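Beta-1,4-exocellulase (Thermobifida fusca, PDB 4B4H) probably hydrolyses beta-1,4-glucosidic bonds of cellulose as a cellobiohydrolase of glycoside hydrolase family 6, this chain being its catalytic domain. Local coordinates at residues A187-I192 / N228-V233; S224-Y229 / V350-P355; G44-N49 / I111-D116; D61-A66 / L127-I132. All coordinates share one frame; numbering follows the deposited sequence.

Contact 1: residues A187-I192 / N228-V233; sequences AHHGWI and NYSATV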
loop_
_atom_site.group_PDB
_atom_site.type_symbol
_atom_site.label_atom_id
_atom_site.label_comp_id
_atom_site.label_asym_id
_atom_site.label_seq_id
_atom_site.Cartn_x
_atom_site.Cartn_y
_atom_site.Cartn_z
ATOM N N ALA A 187 -5.147 -1.745 4.037
ATOM C CA ALA A 187 -5.117 -0.313 4.303
ATOM C C ALA A 187 -3.953 0.043 5.244
ATOM O O ALA A 187 -2.821 -0.452 5.090
ATOM C CB ALA A 187 -6.450 0.137 4.907
ATOM N N HIS A 188 -4.237 0.915 6.204
ATOM C CA HIS A 188 -3.244 1.349 7.206
ATOM C C HIS A 188 -3.943 1.780 8.467
ATOM O O HIS A 188 -5.174 1.895 8.497
ATOM C CB HIS A 188 -2.305 2.423 6.641
ATOM C CG HIS A 188 -2.981 3.734 6.336
ATOM N ND1 HIS A 188 -2.810 4.823 7.099
ATOM C CD2 HIS A 188 -3.832 4.110 5.296
ATOM C CE1 HIS A 188 -3.516 5.844 6.593
ATOM N NE2 HIS A 188 -4.148 5.406 5.489
ATOM N N HIS A 189 -3.173 1.994 9.530
ATOM C CA HIS A 189 -3.772 2.153 10.855
ATOM C C HIS A 189 -4.575 3.413 10.955
ATOM O O HIS A 189 -5.589 3.452 11.668
ATOM C CB HIS A 189 -2.731 2.002 11.973
ATOM C CG HIS A 189 -1.944 3.254 12.273
ATOM N ND1 HIS A 189 -0.763 3.539 11.682
ATOM C CD2 HIS A 189 -2.191 4.287 13.167
ATOM C CE1 HIS A 189 -0.294 4.712 12.167
ATOM N NE2 HIS A 189 -1.166 5.159 13.077
ATOM N N GLY A 190 -4.156 4.444 10.226
ATOM C CA GLY A 190 -4.903 5.695 10.141
ATOM C C GLY A 190 -6.172 5.626 9.308
ATOM O O GLY A 190 -6.752 6.658 8.998
ATOM N N TRP A 191 -6.594 4.425 8.927
ATOM C CA TRP A 191 -7.860 4.226 8.227
ATOM C C TRP A 191 -8.756 3.288 8.992
ATOM O O TRP A 191 -9.917 3.610 9.254
ATOM C CB TRP A 191 -7.607 3.695 6.815
ATOM C CG TRP A 191 -8.807 3.566 5.898
ATOM C CD1 TRP A 191 -10.172 3.640 6.211
ATOM C CD2 TRP A 191 -8.770 3.266 4.469
ATOM N NE1 TRP A 191 -10.943 3.446 5.093
ATOM C CE2 TRP A 191 -10.165 3.213 4.014
ATOM C CE3 TRP A 191 -7.755 3.058 3.548
ATOM C CZ2 TRP A 191 -10.495 2.954 2.693
ATOM C CZ3 TRP A 191 -8.096 2.802 2.221
ATOM C CH2 TRP A 191 -9.436 2.743 1.805
ATOM N N ILE A 192 -8.222 2.127 9.381
ATOM C CA ILE A 192 -9.060 1.090 9.991
ATOM C C ILE A 192 -8.575 0.662 11.381
ATOM O O ILE A 192 -8.799 -0.477 11.815
ATOM C CB ILE A 192 -9.269 -0.121 9.045
ATOM C CG1 ILE A 192 -7.956 -0.879 8.818
ATOM C CG2 ILE A 192 -9.897 0.323 7.726
ATOM C CD1 ILE A 192 -8.132 -2.268 8.245
ATOM N N ASN A 228 1.625 4.301 1.022
ATOM C CA ASN A 228 1.276 5.324 2.018
ATOM C C ASN A 228 2.497 5.728 2.848
ATOM O O ASN A 228 3.645 5.506 2.446
ATOM C CB ASN A 228 0.092 4.863 2.917
ATOM C CG ASN A 228 -0.808 6.014 3.389
ATOM O OD1 ASN A 228 -0.441 6.792 4.266
ATOM N ND2 ASN A 228 -2.026 6.077 2.835
ATOM N N TYR A 229 2.237 6.374 3.970
ATOM C CA TYR A 229 3.301 7.110 4.666
ATOM C C TYR A 229 3.284 6.908 6.187
ATOM O O TYR A 229 4.064 7.537 6.897
ATOM C CB TYR A 229 3.197 8.612 4.349
ATOM C CG TYR A 229 3.280 8.984 2.876
ATOM C CD1 TYR A 229 2.127 9.055 2.072
ATOM C CD2 TYR A 229 4.501 9.302 2.282
ATOM C CE1 TYR A 229 2.200 9.399 0.727
ATOM C CE2 TYR A 229 4.572 9.642 0.941
ATOM C CZ TYR A 229 3.413 9.716 0.170
ATOM O OH TYR A 229 3.520 10.075 -1.153
ATOM N N SER A 230 2.410 6.033 6.680
ATOM C CA SER A 230 2.233 5.803 8.111
ATOM C C SER A 230 3.492 5.161 8.674
ATOM O O SER A 230 4.160 4.400 7.969
ATOM C CB SER A 230 0.979 4.973 8.402
ATOM O OG SER A 230 -0.177 5.813 8.383
ATOM N N ALA A 231 3.849 5.533 9.897
ATOM C CA ALA A 231 5.099 5.115 10.515
ATOM C C ALA A 231 5.072 3.632 10.876
ATOM O O ALA A 231 4.054 3.146 11.359
ATOM C CB ALA A 231 5.387 5.966 11.747
ATOM N N THR A 232 6.191 2.926 10.644
ATOM C CA THR A 232 6.328 1.525 11.067
ATOM C C THR A 232 6.233 1.437 12.592
ATOM O O THR A 232 5.342 0.757 13.123
ATOM C CB THR A 232 7.651 0.908 10.596
ATOM O OG1 THR A 232 7.754 1.003 9.177
ATOM C CG2 THR A 232 7.692 -0.549 10.975
ATOM N N VAL A 233 7.160 2.125 13.268
ATOM C CA VAL A 233 7.071 2.367 14.716
ATOM C C VAL A 233 7.196 3.880 14.949
ATOM O O VAL A 233 7.951 4.544 14.260
ATOM C CB VAL A 233 8.162 1.610 15.521
ATOM C CG1 VAL A 233 8.002 1.874 17.015
ATOM C CG2 VAL A 233 8.131 0.106 15.236
#

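Contact 2: residues S224-Y229 / V350-P355; sequences SNTANY and VWVKPP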
loop_
_atom_site.group_PDB
_atom_site.type_symbol
_atom_site.label_atom_id
_atom_site.label_comp_id
_atom_site.label_asym_id
_atom_site.label_seq_id
_atom_site.Cartn_x
_atom_site.Cartn_y
_atom_site.Cartn_z
ATOM N N SER A 224 0.062 -3.934 4.762
ATOM C CA SER A 224 -0.326 -2.584 5.166
ATOM C C SER A 224 0.603 -1.494 4.649
ATOM O O SER A 224 1.787 -1.752 4.279
ATOM C CB SER A 224 -0.422 -2.456 6.693
ATOM O OG SER A 224 0.795 -1.996 7.267
ATOM N N ASN A 225 0.041 -0.280 4.648
ATOM C CA ASN A 225 0.749 0.960 4.341
ATOM C C ASN A 225 1.113 1.119 2.863
ATOM O O ASN A 225 1.963 1.942 2.532
ATOM C CB ASN A 225 2.023 1.082 5.198
ATOM C CG ASN A 225 2.394 2.505 5.489
ATOM O OD1 ASN A 225 1.535 3.380 5.545
ATOM N ND2 ASN A 225 3.695 2.753 5.693
ATOM N N THR A 226 0.470 0.339 1.983
ATOM C CA THR A 226 0.925 0.255 0.580
ATOM C C THR A 226 0.786 1.616 -0.076
ATOM O O THR A 226 -0.296 2.213 -0.053
ATOM C CB THR A 226 0.158 -0.782 -0.259
ATOM O OG1 THR A 226 0.079 -2.010 0.454
ATOM C CG2 THR A 226 0.906 -1.013 -1.556
ATOM N N ALA A 227 1.888 2.099 -0.646
ATOM C CA ALA A 227 1.963 3.438 -1.246
ATOM C C ALA A 227 1.630 4.587 -0.283
ATOM O O ALA A 227 1.396 5.729 -0.729
ATOM C CB ALA A 227 1.084 3.522 -2.492
ATOM N N ASN A 228 1.625 4.301 1.022
ATOM C CA ASN A 228 1.276 5.324 2.018
ATOM C C ASN A 228 2.497 5.728 2.848
ATOM O O ASN A 228 3.645 5.506 2.446
ATOM C CB ASN A 228 0.092 4.863 2.917
ATOM C CG ASN A 228 -0.808 6.014 3.389
ATOM O OD1 ASN A 228 -0.441 6.792 4.266
ATOM N ND2 ASN A 228 -2.026 6.077 2.835
ATOM N N TYR A 229 2.237 6.374 3.970
ATOM C CA TYR A 229 3.301 7.110 4.666
ATOM C C TYR A 229 3.284 6.908 6.187
ATOM O O TYR A 229 4.064 7.537 6.897
ATOM C CB TYR A 229 3.197 8.612 4.349
ATOM C CG TYR A 229 3.280 8.984 2.876
ATOM C CD1 TYR A 229 2.127 9.055 2.072
ATOM C CD2 TYR A 229 4.501 9.302 2.282
ATOM C CE1 TYR A 229 2.200 9.399 0.727
ATOM C CE2 TYR A 229 4.572 9.642 0.941
ATOM C CZ TYR A 229 3.413 9.716 0.170
ATOM O OH TYR A 229 3.520 10.075 -1.153
ATOM N N VAL A 350 8.674 -4.206 2.771
ATOM C CA VAL A 350 8.806 -4.190 1.317
ATOM C C VAL A 350 8.719 -2.763 0.757
ATOM O O VAL A 350 8.264 -1.884 1.447
ATOM C CB VAL A 350 7.763 -5.132 0.666
ATOM C CG1 VAL A 350 8.070 -6.581 1.025
ATOM C CG2 VAL A 350 6.331 -4.811 1.089
ATOM N N TRP A 351 9.271 -2.522 -0.432
ATOM C CA TRP A 351 9.034 -1.279 -1.146
ATOM C C TRP A 351 8.087 -1.600 -2.269
ATOM O O TRP A 351 8.528 -1.964 -3.366
ATOM C CB TRP A 351 10.353 -0.709 -1.683
ATOM C CG TRP A 351 11.176 0.076 -0.679
ATOM C CD1 TRP A 351 11.038 0.102 0.711
ATOM C CD2 TRP A 351 12.312 0.963 -0.962
ATOM N NE1 TRP A 351 11.984 0.929 1.287
ATOM C CE2 TRP A 351 12.782 1.461 0.334
ATOM C CE3 TRP A 351 12.985 1.354 -2.119
ATOM C CZ2 TRP A 351 13.836 2.369 0.432
ATOM C CZ3 TRP A 351 14.047 2.251 -2.002
ATOM C CH2 TRP A 351 14.471 2.728 -0.754
ATOM N N VAL A 352 6.785 -1.458 -2.029
ATOM C CA VAL A 352 5.803 -1.790 -3.068
ATOM C C VAL A 352 5.658 -0.597 -4.030
ATOM O O VAL A 352 5.993 -0.719 -5.218
ATOM C CB VAL A 352 4.475 -2.305 -2.473
ATOM C CG1 VAL A 352 3.403 -2.414 -3.540
ATOM C CG2 VAL A 352 4.683 -3.672 -1.847
ATOM N N LYS A 353 5.260 0.568 -3.511
ATOM C CA LYS A 353 5.349 1.824 -4.271
ATOM C C LYS A 353 6.791 2.143 -4.659
ATOM O O LYS A 353 7.648 2.219 -3.787
ATOM C CB LYS A 353 4.743 2.989 -3.464
ATOM C CG LYS A 353 4.830 4.367 -4.104
ATOM C CD LYS A 353 3.821 4.595 -5.215
ATOM C CE LYS A 353 4.170 5.890 -5.918
ATOM N NZ LYS A 353 3.317 6.035 -7.129
ATOM N N PRO A 354 7.060 2.339 -5.961
ATOM C CA PRO A 354 8.438 2.700 -6.315
ATOM C C PRO A 354 8.704 4.198 -6.109
ATOM O O PRO A 354 8.117 5.023 -6.786
ATOM C CB PRO A 354 8.541 2.316 -7.800
ATOM C CG PRO A 354 7.231 1.661 -8.155
ATOM C CD PRO A 354 6.227 2.177 -7.162
ATOM N N PRO A 355 9.599 4.550 -5.169
ATOM C CA PRO A 355 9.789 5.963 -4.832
ATOM C C PRO A 355 10.278 6.817 -5.996
ATOM O O PRO A 355 11.136 6.390 -6.778
ATOM C CB PRO A 355 10.872 5.921 -3.749
ATOM C CG PRO A 355 10.913 4.522 -3.271
ATOM C CD PRO A 355 10.533 3.679 -4.438
#

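Contact 3: residues G44-N49 / I111-D116; sequences GAIEGN and IDPIAD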
loop_
_atom_site.group_PDB
_atom_site.type_symbol
_atom_site.label_atom_id
_atom_site.label_comp_id
_atom_site.label_asym_id
_atom_site.label_seq_id
_atom_site.Cartn_x
_atom_site.Cartn_y
_atom_site.Cartn_z
ATOM N N GLY A 44 -3.333 -2.612 -19.965
ATOM C CA GLY A 44 -2.210 -2.435 -20.892
ATOM C C GLY A 44 -0.848 -2.742 -20.298
ATOM O O GLY A 44 0.136 -2.919 -21.029
ATOM N N ALA A 45 -0.784 -2.818 -18.973
ATOM C CA ALA A 45 0.474 -3.098 -18.286
ATOM C C ALA A 45 0.852 -4.580 -18.382
ATOM O O ALA A 45 2.004 -4.965 -18.132
ATOM C CB ALA A 45 0.380 -2.667 -16.829
ATOM N N ILE A 46 -0.131 -5.411 -18.713
ATOM C CA ILE A 46 0.063 -6.856 -18.734
ATOM C C ILE A 46 1.010 -7.232 -19.875
ATOM O O ILE A 46 2.066 -7.830 -19.643
ATOM C CB ILE A 46 -1.293 -7.596 -18.834
ATOM C CG1 ILE A 46 -2.184 -7.232 -17.636
ATOM C CG2 ILE A 46 -1.100 -9.107 -18.914
ATOM C CD1 ILE A 46 -3.647 -7.604 -17.822
ATOM N N GLU A 47 0.630 -6.854 -21.089
ATOM C CA GLU A 47 1.487 -6.994 -22.266
ATOM C C GLU A 47 2.545 -5.901 -22.374
ATOM O O GLU A 47 3.531 -6.064 -23.095
ATOM C CB GLU A 47 0.639 -7.040 -23.539
ATOM C CG GLU A 47 -0.032 -8.385 -23.777
ATOM C CD GLU A 47 0.953 -9.478 -24.163
ATOM O OE1 GLU A 47 1.796 -9.236 -25.056
ATOM O OE2 GLU A 47 0.886 -10.578 -23.572
ATOM N N GLY A 48 2.331 -4.791 -21.667
ATOM C CA GLY A 48 3.228 -3.639 -21.711
ATOM C C GLY A 48 3.236 -2.947 -23.060
ATOM O O GLY A 48 3.787 -1.850 -23.199
ATOM N N ASN A 49 2.633 -3.609 -24.050
ATOM C CA ASN A 49 2.515 -3.124 -25.430
ATOM C C ASN A 49 3.729 -2.349 -25.943
ATOM O O ASN A 49 4.437 -2.802 -26.846
ATOM C CB ASN A 49 1.226 -2.306 -25.595
ATOM C CG ASN A 49 -0.029 -3.136 -25.356
ATOM O OD1 ASN A 49 -0.793 -2.877 -24.420
ATOM N ND2 ASN A 49 -0.238 -4.149 -26.195
ATOM N N ILE A 111 -7.601 -10.238 -14.809
ATOM C CA ILE A 111 -7.132 -11.395 -14.029
ATOM C C ILE A 111 -6.704 -12.613 -14.860
ATOM O O ILE A 111 -5.620 -13.168 -14.634
ATOM C CB ILE A 111 -8.192 -11.827 -12.989
ATOM C CG1 ILE A 111 -8.495 -10.671 -12.039
ATOM C CG2 ILE A 111 -7.751 -13.059 -12.201
ATOM C CD1 ILE A 111 -7.345 -10.317 -11.111
ATOM N N ASP A 112 -7.584 -13.061 -15.760
ATOM C CA ASP A 112 -7.346 -14.289 -16.542
ATOM C C ASP A 112 -6.014 -14.293 -17.332
ATOM O O ASP A 112 -5.251 -15.265 -17.226
ATOM C CB ASP A 112 -8.567 -14.628 -17.443
ATOM C CG ASP A 112 -9.726 -15.261 -16.661
ATOM O OD1 ASP A 112 -9.623 -15.483 -15.446
ATOM O OD2 ASP A 112 -10.773 -15.562 -17.276
ATOM N N PRO A 113 -5.722 -13.207 -18.080
ATOM C CA PRO A 113 -4.436 -13.109 -18.800
ATOM C C PRO A 113 -3.242 -13.002 -17.853
ATOM O O PRO A 113 -2.159 -13.440 -18.207
ATOM C CB PRO A 113 -4.579 -11.812 -19.617
ATOM C CG PRO A 113 -5.654 -11.051 -18.923
ATOM C CD PRO A 113 -6.617 -12.094 -18.456
ATOM N N ILE A 114 -3.422 -12.404 -16.677
ATOM C CA ILE A 114 -2.326 -12.354 -15.712
ATOM C C ILE A 114 -2.064 -13.747 -15.179
ATOM O O ILE A 114 -0.913 -14.157 -15.006
ATOM C CB ILE A 114 -2.624 -11.386 -14.552
ATOM C CG1 ILE A 114 -2.543 -9.955 -15.072
ATOM C CG2 ILE A 114 -1.647 -11.606 -13.392
ATOM C CD1 ILE A 114 -3.140 -8.927 -14.137
ATOM N N ALA A 115 -3.148 -14.474 -14.901
ATOM C CA ALA A 115 -3.060 -15.842 -14.440
ATOM C C ALA A 115 -2.330 -16.691 -15.462
ATOM O O ALA A 115 -1.469 -17.492 -15.097
ATOM C CB ALA A 115 -4.445 -16.408 -14.177
ATOM N N ASP A 116 -2.655 -16.478 -16.733
ATOM C CA ASP A 116 -2.057 -17.223 -17.848
ATOM C C ASP A 116 -0.547 -17.023 -17.949
ATOM O O ASP A 116 0.181 -17.969 -18.228
ATOM C CB ASP A 116 -2.732 -16.864 -19.178
ATOM C CG ASP A 116 -4.178 -17.304 -19.249
ATOM O OD1 ASP A 116 -4.604 -18.197 -18.475
ATOM O OD2 ASP A 116 -4.914 -16.738 -20.101
#

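Contact 4: residues D61-A66 / L127-I132; sequences DHLEEA and LRIVAI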
loop_
_atom_site.group_PDB
_atom_site.type_symbol
_atom_site.label_atom_id
_atom_site.label_comp_id
_atom_site.label_asym_id
_atom_site.label_seq_id
_atom_site.Cartn_x
_atom_site.Cartn_y
_atom_site.Cartn_z
ATOM N N ASP A 61 7.845 -9.795 -19.661
ATOM C CA ASP A 61 9.157 -9.133 -19.661
ATOM C C ASP A 61 9.802 -9.026 -18.274
ATOM O O ASP A 61 10.983 -9.355 -18.119
ATOM C CB ASP A 61 9.079 -7.729 -20.282
ATOM C CG ASP A 61 9.036 -7.743 -21.800
ATOM O OD1 ASP A 61 9.618 -8.659 -22.426
ATOM O OD2 ASP A 61 8.413 -6.810 -22.371
ATOM N N HIS A 62 9.048 -8.555 -17.272
ATOM C CA HIS A 62 9.583 -8.486 -15.903
ATOM C C HIS A 62 9.860 -9.839 -15.313
ATOM O O HIS A 62 10.806 -10.007 -14.542
ATOM C CB HIS A 62 8.642 -7.740 -14.959
ATOM C CG HIS A 62 8.638 -6.245 -15.149
ATOM N ND1 HIS A 62 9.658 -5.460 -14.737
ATOM C CD2 HIS A 62 7.690 -5.395 -15.712
ATOM C CE1 HIS A 62 9.374 -4.173 -15.013
ATOM N NE2 HIS A 62 8.175 -4.135 -15.625
ATOM N N LEU A 63 9.019 -10.821 -15.627
ATOM C CA LEU A 63 9.207 -12.157 -15.064
ATOM C C LEU A 63 10.442 -12.871 -15.617
ATOM O O LEU A 63 11.178 -13.526 -14.868
ATOM C CB LEU A 63 7.944 -13.003 -15.243
ATOM C CG LEU A 63 6.717 -12.486 -14.479
ATOM C CD1 LEU A 63 5.534 -13.369 -14.823
ATOM C CD2 LEU A 63 6.957 -12.448 -12.977
ATOM N N GLU A 64 10.662 -12.722 -16.920
ATOM C CA GLU A 64 11.885 -13.170 -17.593
ATOM C C GLU A 64 13.128 -12.538 -16.975
ATOM O O GLU A 64 14.129 -13.218 -16.759
ATOM C CB GLU A 64 11.814 -12.876 -19.095
ATOM C CG GLU A 64 10.834 -13.779 -19.828
ATOM C CD GLU A 64 10.920 -13.681 -21.339
ATOM O OE1 GLU A 64 11.427 -12.665 -21.853
ATOM O OE2 GLU A 64 10.454 -14.626 -22.017
ATOM N N GLU A 65 13.056 -11.241 -16.688
ATOM C CA GLU A 65 14.171 -10.554 -16.040
ATOM C C GLU A 65 14.399 -11.105 -14.634
ATOM O O GLU A 65 15.549 -11.324 -14.216
ATOM C CB GLU A 65 13.956 -9.033 -16.051
ATOM C CG GLU A 65 15.044 -8.205 -15.363
ATOM C CD GLU A 65 16.407 -8.247 -16.059
ATOM O OE1 GLU A 65 16.534 -8.879 -17.128
ATOM O OE2 GLU A 65 17.370 -7.640 -15.530
ATOM N N ALA A 66 13.314 -11.341 -13.891
ATOM C CA ALA A 66 13.442 -11.939 -12.559
ATOM C C ALA A 66 14.137 -13.314 -12.579
ATOM O O ALA A 66 14.976 -13.621 -11.711
ATOM C CB ALA A 66 12.085 -12.032 -11.865
ATOM N N LEU A 127 11.401 -19.273 -8.444
ATOM C CA LEU A 127 10.797 -17.948 -8.569
ATOM C C LEU A 127 9.582 -17.844 -7.658
ATOM O O LEU A 127 8.695 -18.695 -7.697
ATOM C CB LEU A 127 10.388 -17.640 -10.013
ATOM C CG LEU A 127 9.782 -16.256 -10.269
ATOM C CD1 LEU A 127 10.784 -15.150 -9.993
ATOM C CD2 LEU A 127 9.232 -16.185 -11.679
ATOM N N ARG A 128 9.544 -16.789 -6.850
ATOM C CA ARG A 128 8.421 -16.557 -5.948
ATOM C C ARG A 128 7.755 -15.271 -6.406
ATOM O O ARG A 128 8.417 -14.233 -6.519
ATOM C CB ARG A 128 8.932 -16.462 -4.506
ATOM C CG ARG A 128 9.377 -17.800 -3.930
ATOM C CD ARG A 128 10.645 -17.623 -3.132
ATOM N NE ARG A 128 11.225 -18.902 -2.728
ATOM C CZ ARG A 128 11.981 -19.052 -1.645
ATOM N NH1 ARG A 128 12.224 -18.008 -0.854
ATOM N NH2 ARG A 128 12.492 -20.239 -1.345
ATOM N N ILE A 129 6.466 -15.356 -6.747
ATOM C CA ILE A 129 5.718 -14.182 -7.158
ATOM C C ILE A 129 4.827 -13.822 -5.985
ATOM O O ILE A 129 3.922 -14.567 -5.657
ATOM C CB ILE A 129 4.848 -14.459 -8.402
ATOM C CG1 ILE A 129 5.707 -14.975 -9.564
ATOM C CG2 ILE A 129 4.088 -13.212 -8.849
ATOM C CD1 ILE A 129 4.914 -15.312 -10.812
ATOM N N VAL A 130 5.122 -12.691 -5.347
ATOM C CA VAL A 130 4.282 -12.149 -4.286
ATOM C C VAL A 130 3.347 -11.161 -4.981
ATOM O O VAL A 130 3.823 -10.242 -5.632
ATOM C CB VAL A 130 5.132 -11.422 -3.222
ATOM C CG1 VAL A 130 4.248 -10.648 -2.262
ATOM C CG2 VAL A 130 5.993 -12.413 -2.461
ATOM N N ALA A 131 2.032 -11.423 -4.894
ATOM C CA ALA A 131 1.006 -10.608 -5.542
ATOM C C ALA A 131 0.282 -9.786 -4.489
ATOM O O ALA A 131 -0.249 -10.334 -3.503
ATOM C CB ALA A 131 0.024 -11.506 -6.281
ATOM N N ILE A 132 0.312 -8.465 -4.672
ATOM C CA ILE A 132 -0.398 -7.553 -3.774
ATOM C C ILE A 132 -1.816 -7.335 -4.306
ATOM O O ILE A 132 -1.992 -6.795 -5.380
ATOM C CB ILE A 132 0.380 -6.228 -3.557
ATOM C CG1 ILE A 132 1.685 -6.491 -2.778
ATOM C CG2 ILE A 132 -0.445 -5.215 -2.780
ATOM C CD1 ILE A 132 2.907 -6.487 -3.641
#

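Contact 1: residues A187-I192 / N228-V233
The imidazole of His188 is sandwiched: the amide of Asn228 lies over one face, its CG 4.0 Å above the ring plane and over the centre, while the backbone N of Trp191 sits over the centre of the opposite face. Ring and amide planes are 32° apart, so the amide is a tilted lid; its ND2 stands 3.5 Å from His188 NE2, an angle too poor for a hydrogen bond. The one polar link across the contact joins His188 ND1 to Ser230 OG at 3.1 Å, and either could be the donor. Ser230 OG approaches this ring obliquely, and it also comes within 3.9 Å of His189 CE1, so the serine packs against both histidines. With its CG between the backbone N and the carbonyl carbon (chi1 67°), the His188 ring folds back over the start of helix 189-192, where His188 is the N-cap residue and its O accepts from both Trp191 N and Ile192 N. Asn228 OD1 takes Tyr229 N at 2.7 Å with a bent C=O···N angle of 97°, which helps fix the amide's rotation. Glu262 touches both His188 and Ser230, and Tyr229 OH bonds to Asp359, the predicted proton acceptor. His188, Trp191 and Asn228 are predicted substrate-binding residues; the amide over one face and the link to Ser230 would hold the histidine's orientation within the probable sugar-binding cleft.

Contact 2: residues S224-Y229 / V350-P355
Two loops that follow parallel strands of the central sheet, 221-224 and 346-350, come together here, beside the predicted catalytic machinery. The first makes a type II beta turn from Asn225 to Asn228, closed by Asn228 N to Asn225 O, and its two central residues, Thr226 and Ala227, carry the contact. Thr226 presents its methyl: CG2 lies 3.5 Å from Val352 CG1, a tight carbon pair, with the two side chains crossing obliquely. The torsion (chi1 -48°) sets CG2 anti to the backbone N and leaves OG1 beside that N, where it bonds to Asp185. Next along, Ala227 rests on the aliphatic part of Lys353: its CA is 3.6 Å from Lys353 CB, its CB is 3.8 Å from the same atom, and Lys353 CD comes within 4.0 Å of Ala227 CB. The lysine chain bends at chi2 (77°) and then runs extended, carrying NZ away from the turn to the carbonyl of Ser358, close to Asp359. No hydrogen bond spans the two segments directly; Asp287 bridges them instead, accepting from the backbone N of Ala227 on one carboxylate oxygen and from that of Val352 on the other. Lys353 and Asn228 are predicted substrate-binding residues, and loops meeting beyond the C-terminal ends of parallel strands are characteristic of the active-site end of the distorted beta/alpha barrel of family 6.

Contact 3: residues G44-N49 / I111-D116
Apolar packing accounts for the whole contact across the two segments, and Ile46 is its hub. Its CG1 meets CG1 of Ile114 at 3.8 Å, and its CD1 also approaches both ends of the same branch, lying 3.9 Å from Ile114 CD1. The two isoleucines cross at about a right angle, each laying its longer branch over the other's. Both hold CG1 anti to the carbonyl carbon (chi1 -59° in Ile46, -72° in Ile114) and extend it outward through chi2, so that CD1 comes into play on either partner. Pro113 adds a lighter touch, its ring atom CG standing 4.1 Å from Ile46 CD1.

Backbone hydrogen bonding stays within each segment. Helix 44-47 is held weakly, by Gly48 N to Gly44 O, and Gly48 then leaves helical geometry with positive phi. Helix 103-121 is kinked at Pro113, whose N has no bond to the turn before.

Tyr110 and Ile117 of the long helix also touch Ile46, widening the apolar seat for the short helix, while Ile111 points away from it and packs on helix 162-175. Helix 103-121 thus lies between helix 44-47 and helix 162-175.

Contact 4: residues D61-A66 / L127-I132
Ala66 CB and Leu127 CD1 meet at 3.9 Å, and one turn earlier in the helix Leu63 CD2 reaches Ile129 CD1 at 4.1 Å. These two methyl-to-methyl contacts are what directly joins helix 59-70 to strand 127-133; no hydrogen bond passes between the segments. The pairs differ in how they are made. Ala66 points its CB at the strand, and Leu127 comes to meet it with CG anti to the backbone N (chi1 -178°), which stretches the leucine out toward the helix. Leu63 and Ile129 depart from their backbones less directly and cross at about a right angle, touching through one of the two equivalent methyls of Leu63 and the methyl that ends the longer branch of Ile129. Leu127 and Ile129, two residues apart, lie on the same face of the strand, just as Leu63 and Ala66, three apart, lie on the same side of the helix.

Farther out, the apolar layer is filled from two directions. Leu63 also touches Ile77, and Ala66 touches Leu75, both of strand 75-81, which runs parallel to strand 127-133 and is hydrogen-bonded to it through Arg128 and Val130. From helix 103-121, Ile117 and Phe121 reach Leu63 while Met118 reaches Ile129, so both helices share this face of the sheet. On its other edge strand 127-133 pairs with strand 180-185, where the backbone of Ile129 is hydrogen-bonded to Tyr181 and to Asn179 just ahead of that strand. A helix laid by its apolar side over parallel strands is typical of the beta-alpha-beta architecture of the family 6 barrel, whose outer layer helices 59-70 and 103-121 help to form.

How the contacts relate
From the N terminus, contact 3 opens first, at 44-49, and contact 4 opens at 61-66 before contact 3 closes at 111-116; contact 4 then closes at 127-132. The two loops therefore cross, tying helices 44-47, 59-70 and 103-121 and strand 127-133 together on one side of the barrel, though the nearest atoms of contacts 3 and 4 stay about 5 Å apart. Contact 1 follows, closing from 187-192 to 228-233, and contact 2 opens at 224-229, where contact 1 ends, before closing at 350-355. These two share Asn228 and Tyr229 and join loops lining the predicted active site. Contact 2 also reaches back to the sheet of contact 4, where Val352 CG2 packs against Ile132 CD1.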